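Local coordinates for TagI restriction endonuclease (Thermocrispum agreste, PDB 6GHS), which probably cleaves DNA carrying modified cytosines, such as 5-methylcytosine or 5-hydroxymethylcytosine, combining an SRA domain with an HNH nuclease domain, at residues Ala228-Leu233 and Asn245-Cys250; Ile264-Lys269 and Ile290-Ile295; Tyr224-His229 and Asn252-Phe257. All blocks are in the same frame, centred on the assembly; numbering follows the deposited sequence.

In the fold
Contacts 1 and 3 belong to the HNH region and share strand 223-229, which meets strand 246-249 in contact 1 and helix 251-258 in contact 3. Their centres are 7 Å apart, and each supplies one zinc ligand, C250 and D253 respectively. Contact 1 is the buried one, rich in backbone hydrogen bonds; contact 3 is partly buried and turns on one side-chain bond and a ring face. Contact 2, 12 Å from contact 1 between centres, lies farther from the middle of the chain and is partly buried, with D266 exposed at its rim. It has no direct hydrogen bond across it and relies on aliphatic packing, yet I264 and I290 touch L247 of contact 1.

Contact 1. Residues Ala228-Leu233 and Asn245-Cys250; sequences AHIRPL and NMLCLC. With ZN (zinc ion), chain B.
N245 uses both ends of its amide on the backbone of R231. OD1 accepts from R231 N at 2.7 Å, on a lone pair in the carbonyl plane, and ND2 donates to R231 O at 3.0 Å while also bonding P240 O. CG anti to the backbone N (chi1 -177°) carries the amide out to this loop. I230 N adds a bond to N245 O from above the carbonyl plane. A leucine here would probably leave R231 N and R231 O without these mates and free the loop to shift.

A228 and L247 form an antiparallel hydrogen-bonded pair, A228 N to L247 O 2.8 Å and L247 N to A228 O 2.7 Å. The next pair, H229 and M246, is non-hydrogen-bonded; M246 CE lies over one face of the H229 ring, 3.5 Å from its centroid, and L233 CD1 over the opposite face. D241 OD1 holds H229 NE2. On the A228 side of the sheet, A228 CB meets L249 CD1 at 3.6 Å.

These strands are the β-hairpin of the ββα-Me (HNH) fold; the A228 side packs on its helix 251-258, introduced by zinc ligand C250, whereas M246 packs on helix 196-206 and I230 and N245 touch helix 292-299.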
# COMPACT_ATOMS: atom_id res chain seq x y z
N ALA A 228 -12.20 3.97 -2.14
CA ALA A 228 -11.84 4.79 -0.99
C ALA A 228 -13.06 4.96 -0.10
O ALA A 228 -14.05 5.60 -0.50
CB ALA A 228 -11.33 6.15 -1.47
N HIS A 229 -13.00 4.38 1.09
CA HIS A 229 -14.06 4.56 2.07
C HIS A 229 -14.11 6.00 2.52
O HIS A 229 -13.08 6.65 2.65
CB HIS A 229 -13.85 3.66 3.28
CG HIS A 229 -14.09 2.21 3.01
ND1 HIS A 229 -13.07 1.32 2.74
CD2 HIS A 229 -15.24 1.48 2.99
CE1 HIS A 229 -13.58 0.12 2.55
NE2 HIS A 229 -14.89 0.18 2.71
N ILE A 230 -15.31 6.48 2.78
CA ILE A 230 -15.55 7.88 3.09
C ILE A 230 -15.39 8.04 4.60
O ILE A 230 -14.54 8.80 5.06
CB ILE A 230 -16.94 8.35 2.60
CG1 ILE A 230 -17.08 8.04 1.09
CG2 ILE A 230 -17.14 9.83 2.84
CD1 ILE A 230 -18.40 8.45 0.47
N ARG A 231 -16.19 7.30 5.36
CA ARG A 231 -16.00 7.18 6.80
C ARG A 231 -15.15 5.95 7.08
O ARG A 231 -15.60 4.84 6.83
CB ARG A 231 -17.34 7.03 7.51
CG ARG A 231 -17.21 6.80 9.01
CD ARG A 231 -18.57 6.60 9.64
NE ARG A 231 -18.47 6.59 11.09
CZ ARG A 231 -19.49 6.69 11.92
NH1 ARG A 231 -20.74 6.80 11.46
NH2 ARG A 231 -19.27 6.68 13.23
N PRO A 232 -13.93 6.14 7.63
CA PRO A 232 -12.98 5.01 7.69
C PRO A 232 -13.49 3.82 8.49
O PRO A 232 -14.36 3.96 9.34
CB PRO A 232 -11.73 5.61 8.35
CG PRO A 232 -11.90 7.08 8.25
CD PRO A 232 -13.36 7.34 8.26
N LEU A 233 -12.92 2.66 8.20
CA LEU A 233 -13.29 1.43 8.88
C LEU A 233 -12.56 1.33 10.22
O LEU A 233 -11.59 2.05 10.44
CB LEU A 233 -12.95 0.22 8.00
CG LEU A 233 -13.51 0.20 6.57
CD1 LEU A 233 -13.01 -1.03 5.84
CD2 LEU A 233 -15.03 0.24 6.58
N ASN A 245 -20.59 4.00 1.39
CA ASN A 245 -19.51 4.59 2.15
C ASN A 245 -18.19 4.44 1.38
O ASN A 245 -17.15 4.12 1.96
CB ASN A 245 -19.45 3.88 3.50
CG ASN A 245 -18.40 4.46 4.43
OD1 ASN A 245 -18.08 5.64 4.38
ND2 ASN A 245 -17.86 3.60 5.29
N MET A 246 -18.22 4.68 0.07
CA MET A 246 -17.06 4.45 -0.79
C MET A 246 -17.11 5.30 -2.04
O MET A 246 -18.19 5.51 -2.60
CB MET A 246 -16.99 2.98 -1.19
CG MET A 246 -15.81 2.68 -2.09
SD MET A 246 -15.50 0.92 -2.23
CE MET A 246 -14.88 0.55 -0.58
N LEU A 247 -15.94 5.77 -2.48
CA LEU A 247 -15.79 6.50 -3.74
C LEU A 247 -14.74 5.82 -4.61
O LEU A 247 -13.71 5.38 -4.10
CB LEU A 247 -15.31 7.93 -3.49
CG LEU A 247 -16.13 8.83 -2.56
CD1 LEU A 247 -15.26 10.00 -2.10
CD2 LEU A 247 -17.38 9.31 -3.25
N CYS A 248 -14.99 5.76 -5.91
CA CYS A 248 -13.96 5.39 -6.88
C CYS A 248 -13.08 6.62 -7.17
O CYS A 248 -13.57 7.65 -7.62
CB CYS A 248 -14.62 4.90 -8.17
SG CYS A 248 -13.48 4.50 -9.51
N LEU A 249 -11.78 6.51 -6.89
CA LEU A 249 -10.82 7.61 -7.06
C LEU A 249 -9.51 7.17 -7.71
O LEU A 249 -9.10 6.03 -7.56
CB LEU A 249 -10.44 8.18 -5.71
CG LEU A 249 -11.53 8.70 -4.81
CD1 LEU A 249 -10.90 9.14 -3.49
CD2 LEU A 249 -12.26 9.86 -5.45
N CYS A 250 -8.83 8.11 -8.36
CA CYS A 250 -7.48 7.87 -8.87
C CYS A 250 -6.56 7.86 -7.67
O CYS A 250 -6.92 8.41 -6.62
CB CYS A 250 -7.04 8.93 -9.87
SG CYS A 250 -7.06 10.59 -9.18
ZN ZN B . -8.78 11.97 -9.58

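Contact 2. Residues Ile264-Lys269 and Ile290-Ile295; sequences ITDDLK and IDLDHI
I295 points both of its branches at the 264-269 turn. The I295 side chain lies across those of I264 and L268 at about a right angle, with its CD1 touching L268 CD2 at 3.4 Å and I264 CG2 at 3.6 Å. The other branch, I295 CG2, rests against the backbone at I264 O and is brought there by standing anti to its own backbone N, with CG1 beside that N (chi1 -70°). One helical turn earlier, L292 slants across D266: L292 CD2 approaches the carbonyl D266 O, while the carboxylate is engaged elsewhere, D266 OD1 making salt bridges to R296 and R299.

The turn that receives these side chains runs from T265 to L268 and is of type I. L268 has positive phi and psi (56°/41°), T265 N bonds K269 O at 3.0 Å, and L268 N bonds T265 O at the same length; together these define a 3:5 hairpin with a G1 bulge, linking strands 263-264 and 269-271. T265 OG1 adds a bond across the base of the loop, accepting from K269 N at 2.8 Å.

Opposite it, helix 292-299 starts at D291, the N-cap, whose OD1 accepts from D293 N at 3.2 Å from above the carboxylate plane. A water joins the two elements at one end, accepting from I264 N at 3.1 Å and donating to I295 O, and R299 NE bonds I264 O.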
# COMPACT_ATOMS: atom_id res chain seq x y z
N ILE A 264 -16.23 17.01 0.74
CA ILE A 264 -17.43 17.07 -0.08
C ILE A 264 -18.51 17.77 0.74
O ILE A 264 -18.64 17.51 1.94
CB ILE A 264 -17.88 15.66 -0.52
CG1 ILE A 264 -16.79 14.99 -1.37
CG2 ILE A 264 -19.16 15.73 -1.33
CD1 ILE A 264 -16.85 13.48 -1.37
N THR A 265 -19.25 18.68 0.09
CA THR A 265 -20.39 19.39 0.68
C THR A 265 -21.63 18.52 0.72
O THR A 265 -21.68 17.47 0.09
CB THR A 265 -20.77 20.65 -0.12
OG1 THR A 265 -20.93 20.30 -1.50
CG2 THR A 265 -19.70 21.72 0.01
N ASP A 266 -22.64 18.98 1.45
CA ASP A 266 -23.95 18.33 1.47
C ASP A 266 -24.58 18.31 0.07
O ASP A 266 -25.28 17.36 -0.28
CB ASP A 266 -24.90 19.04 2.45
CG ASP A 266 -24.62 18.70 3.91
OD1 ASP A 266 -24.18 17.56 4.21
OD2 ASP A 266 -24.88 19.58 4.75
N ASP A 267 -24.32 19.34 -0.73
CA ASP A 267 -24.83 19.36 -2.09
C ASP A 267 -23.85 18.74 -3.10
O ASP A 267 -23.91 19.04 -4.29
CB ASP A 267 -25.32 20.77 -2.49
CG ASP A 267 -24.21 21.80 -2.61
OD1 ASP A 267 -23.77 22.07 -3.74
OD2 ASP A 267 -23.79 22.38 -1.59
N LEU A 268 -22.97 17.84 -2.63
CA LEU A 268 -22.04 17.05 -3.46
C LEU A 268 -21.08 17.81 -4.39
O LEU A 268 -20.82 17.40 -5.52
CB LEU A 268 -22.78 15.95 -4.23
CG LEU A 268 -23.48 14.87 -3.39
CD1 LEU A 268 -23.96 13.75 -4.30
CD2 LEU A 268 -22.59 14.29 -2.31
N LYS A 269 -20.54 18.91 -3.89
CA LYS A 269 -19.41 19.57 -4.54
C LYS A 269 -18.12 19.14 -3.85
O LYS A 269 -18.11 18.90 -2.64
CB LYS A 269 -19.56 21.08 -4.46
CG LYS A 269 -20.70 21.63 -5.30
CD LYS A 269 -20.92 23.10 -4.98
CE LYS A 269 -21.81 23.80 -6.00
NZ LYS A 269 -21.72 25.27 -5.80
N ILE A 290 -24.55 7.62 -2.40
CA ILE A 290 -23.68 8.04 -1.32
C ILE A 290 -24.53 8.52 -0.14
O ILE A 290 -25.32 9.46 -0.27
CB ILE A 290 -22.73 9.16 -1.76
CG1 ILE A 290 -21.83 8.68 -2.90
CG2 ILE A 290 -21.87 9.62 -0.59
CD1 ILE A 290 -21.30 9.81 -3.74
N ASP A 291 -24.36 7.86 1.01
CA ASP A 291 -25.05 8.21 2.24
C ASP A 291 -24.41 9.45 2.82
O ASP A 291 -23.26 9.41 3.22
CB ASP A 291 -24.94 7.02 3.22
CG ASP A 291 -25.64 7.26 4.54
OD1 ASP A 291 -26.17 8.37 4.80
OD2 ASP A 291 -25.65 6.30 5.34
N LEU A 292 -25.16 10.55 2.89
CA LEU A 292 -24.59 11.85 3.30
C LEU A 292 -24.09 11.93 4.73
O LEU A 292 -23.30 12.80 5.04
CB LEU A 292 -25.57 13.00 3.07
CG LEU A 292 -25.64 13.57 1.66
CD1 LEU A 292 -26.59 12.74 0.78
CD2 LEU A 292 -26.09 15.03 1.71
N ASP A 293 -24.56 11.05 5.62
CA ASP A 293 -24.03 11.00 6.99
C ASP A 293 -22.53 10.73 7.00
O ASP A 293 -21.77 11.36 7.76
CB ASP A 293 -24.75 9.95 7.85
CG ASP A 293 -26.17 10.35 8.20
OD1 ASP A 293 -26.39 11.52 8.60
OD2 ASP A 293 -27.07 9.49 8.07
N HIS A 294 -22.09 9.79 6.15
CA HIS A 294 -20.68 9.45 6.02
C HIS A 294 -19.89 10.63 5.48
O HIS A 294 -18.81 10.91 5.97
CB HIS A 294 -20.46 8.23 5.13
CG HIS A 294 -21.24 7.02 5.54
ND1 HIS A 294 -21.32 6.60 6.85
CD2 HIS A 294 -21.95 6.14 4.81
CE1 HIS A 294 -22.06 5.50 6.91
NE2 HIS A 294 -22.46 5.20 5.68
N ILE A 295 -20.44 11.33 4.49
CA ILE A 295 -19.80 12.56 3.99
C ILE A 295 -19.59 13.56 5.12
O ILE A 295 -18.49 14.06 5.30
CB ILE A 295 -20.59 13.19 2.82
CG1 ILE A 295 -20.45 12.29 1.59
CG2 ILE A 295 -20.11 14.63 2.55
CD1 ILE A 295 -20.85 12.92 0.27
O HOH W 1 -16.31 15.27 3.26

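Contact 3. Residues Tyr224-His229 and Asn252-Phe257. With ZN (zinc ion), chain B.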
# COMPACT_ATOMS: atom_id res chain seq x y z
N TYR A 224 -7.68 1.19 -14.21
CA TYR A 224 -7.26 1.06 -12.82
C TYR A 224 -7.81 2.18 -11.93
O TYR A 224 -7.75 3.35 -12.29
CB TYR A 224 -5.74 1.07 -12.74
CG TYR A 224 -5.27 1.06 -11.31
CD1 TYR A 224 -5.23 -0.13 -10.60
CD2 TYR A 224 -4.93 2.23 -10.65
CE1 TYR A 224 -4.83 -0.16 -9.28
CE2 TYR A 224 -4.54 2.20 -9.33
CZ TYR A 224 -4.49 1.00 -8.65
OH TYR A 224 -4.11 0.96 -7.35
N SER A 225 -8.29 1.84 -10.75
CA SER A 225 -8.71 2.85 -9.78
C SER A 225 -8.62 2.30 -8.37
O SER A 225 -8.21 1.15 -8.17
CB SER A 225 -10.13 3.33 -10.09
OG SER A 225 -11.10 2.32 -9.84
N GLN A 226 -8.96 3.14 -7.39
CA GLN A 226 -8.94 2.76 -6.00
C GLN A 226 -10.31 3.02 -5.37
O GLN A 226 -10.93 4.04 -5.60
CB GLN A 226 -7.81 3.50 -5.26
CG GLN A 226 -6.51 2.70 -5.12
CD GLN A 226 -5.26 3.57 -5.00
OE1 GLN A 226 -4.25 3.31 -5.66
NE2 GLN A 226 -5.32 4.61 -4.17
N GLY A 227 -10.77 2.05 -4.59
CA GLY A 227 -11.95 2.21 -3.76
C GLY A 227 -11.57 2.85 -2.44
O GLY A 227 -10.72 2.32 -1.70
N ALA A 228 -12.20 3.97 -2.14
CA ALA A 228 -11.84 4.79 -0.99
C ALA A 228 -13.06 4.96 -0.10
O ALA A 228 -14.05 5.60 -0.50
CB ALA A 228 -11.33 6.15 -1.47
N HIS A 229 -13.00 4.38 1.09
CA HIS A 229 -14.06 4.56 2.07
C HIS A 229 -14.11 6.00 2.52
O HIS A 229 -13.08 6.65 2.65
CB HIS A 229 -13.85 3.66 3.28
CG HIS A 229 -14.09 2.21 3.01
ND1 HIS A 229 -13.07 1.32 2.74
CD2 HIS A 229 -15.24 1.48 2.99
CE1 HIS A 229 -13.58 0.12 2.55
NE2 HIS A 229 -14.89 0.18 2.71
N ASN A 252 -3.91 9.60 -6.86
CA ASN A 252 -3.60 10.96 -6.36
C ASN A 252 -4.72 11.51 -5.50
O ASN A 252 -4.47 11.98 -4.39
CB ASN A 252 -3.30 11.96 -7.51
CG ASN A 252 -1.95 11.72 -8.19
OD1 ASN A 252 -1.28 10.73 -7.93
ND2 ASN A 252 -1.57 12.62 -9.08
N ASP A 253 -5.95 11.44 -5.99
CA ASP A 253 -7.08 11.95 -5.21
C ASP A 253 -7.38 11.14 -3.96
O ASP A 253 -7.79 11.72 -2.95
CB ASP A 253 -8.33 12.15 -6.07
CG ASP A 253 -8.19 13.30 -7.06
OD1 ASP A 253 -7.53 14.31 -6.73
OD2 ASP A 253 -8.72 13.21 -8.18
N HIS A 254 -7.15 9.83 -3.99
CA HIS A 254 -7.25 9.00 -2.76
C HIS A 254 -6.40 9.61 -1.62
O HIS A 254 -6.89 9.82 -0.51
CB HIS A 254 -6.85 7.54 -3.02
CG HIS A 254 -7.26 6.58 -1.95
ND1 HIS A 254 -7.19 5.21 -2.12
CD2 HIS A 254 -7.74 6.77 -0.70
CE1 HIS A 254 -7.62 4.61 -1.02
NE2 HIS A 254 -7.95 5.54 -0.14
N VAL A 255 -5.14 9.92 -1.92
CA VAL A 255 -4.21 10.43 -0.93
C VAL A 255 -4.68 11.76 -0.36
O VAL A 255 -4.65 11.96 0.86
CB VAL A 255 -2.82 10.63 -1.56
CG1 VAL A 255 -1.88 11.38 -0.62
CG2 VAL A 255 -2.21 9.28 -1.91
N ARG A 256 -5.08 12.66 -1.24
CA ARG A 256 -5.62 13.96 -0.82
C ARG A 256 -6.83 13.78 0.09
O ARG A 256 -6.90 14.35 1.17
CB ARG A 256 -6.04 14.80 -2.04
CG ARG A 256 -4.92 15.11 -3.01
CD ARG A 256 -5.26 16.29 -3.88
NE ARG A 256 -4.31 16.40 -4.98
CZ ARG A 256 -4.60 16.35 -6.29
NH1 ARG A 256 -5.86 16.23 -6.73
NH2 ARG A 256 -3.62 16.46 -7.19
N PHE A 257 -7.75 12.94 -0.36
CA PHE A 257 -9.00 12.66 0.35
C PHE A 257 -8.80 12.09 1.77
O PHE A 257 -9.56 12.44 2.68
CB PHE A 257 -9.84 11.72 -0.51
CG PHE A 257 -11.22 11.49 0.01
CD1 PHE A 257 -12.26 12.34 -0.36
CD2 PHE A 257 -11.49 10.43 0.86
CE1 PHE A 257 -13.54 12.12 0.13
CE2 PHE A 257 -12.76 10.21 1.34
CZ PHE A 257 -13.79 11.05 0.97
ZN ZN B . -8.78 11.97 -9.58
O HOH W 2 -10.54 6.29 1.76
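Strand 226-229 and helix 252-257 run nearly parallel, their axes 14° apart and 9.3 Å from each other at closest approach, and A228 faces H254 across the gap. H254 has the largest share of the contact. With CG anti to its backbone N (chi1 -165°), its ring reaches over the strand, and A228 CB sits under one face, 3.8 Å from the ring centroid, in a CH-pi contact. A bound sodium ion lies about 3 Å from the H254 side chain. Q226 NE2, near the ring plane but tilted somewhat from it, donates to H254 ND1 at 2.8 Å; the amide is turned 55° from the ring. Q226 OE1 accepts from Y224 OH at 2.9 Å on a lone pair, and the bonds at OE1 and NE2 together fix the rotation of the amide. A water donates to H229 O at 2.7 Å and makes a weak bond with H254 NE2. One helical turn on, F257 presents its ring edge to H229 O, with CE2 at 3.8 Å, and stacks on H298.

The helix also serves the metal: D253 OD2 binds zinc at 1.9 Å, joining C210, C213 and C250, while D253 OD1 forms a salt bridge with R256 NH1. N252 N bonds N252 OD1 of the second subunit. A hairpin of strands 223-229 and 246-249 followed by helix 251-258 is the ββα-Me finger of HNH nucleases.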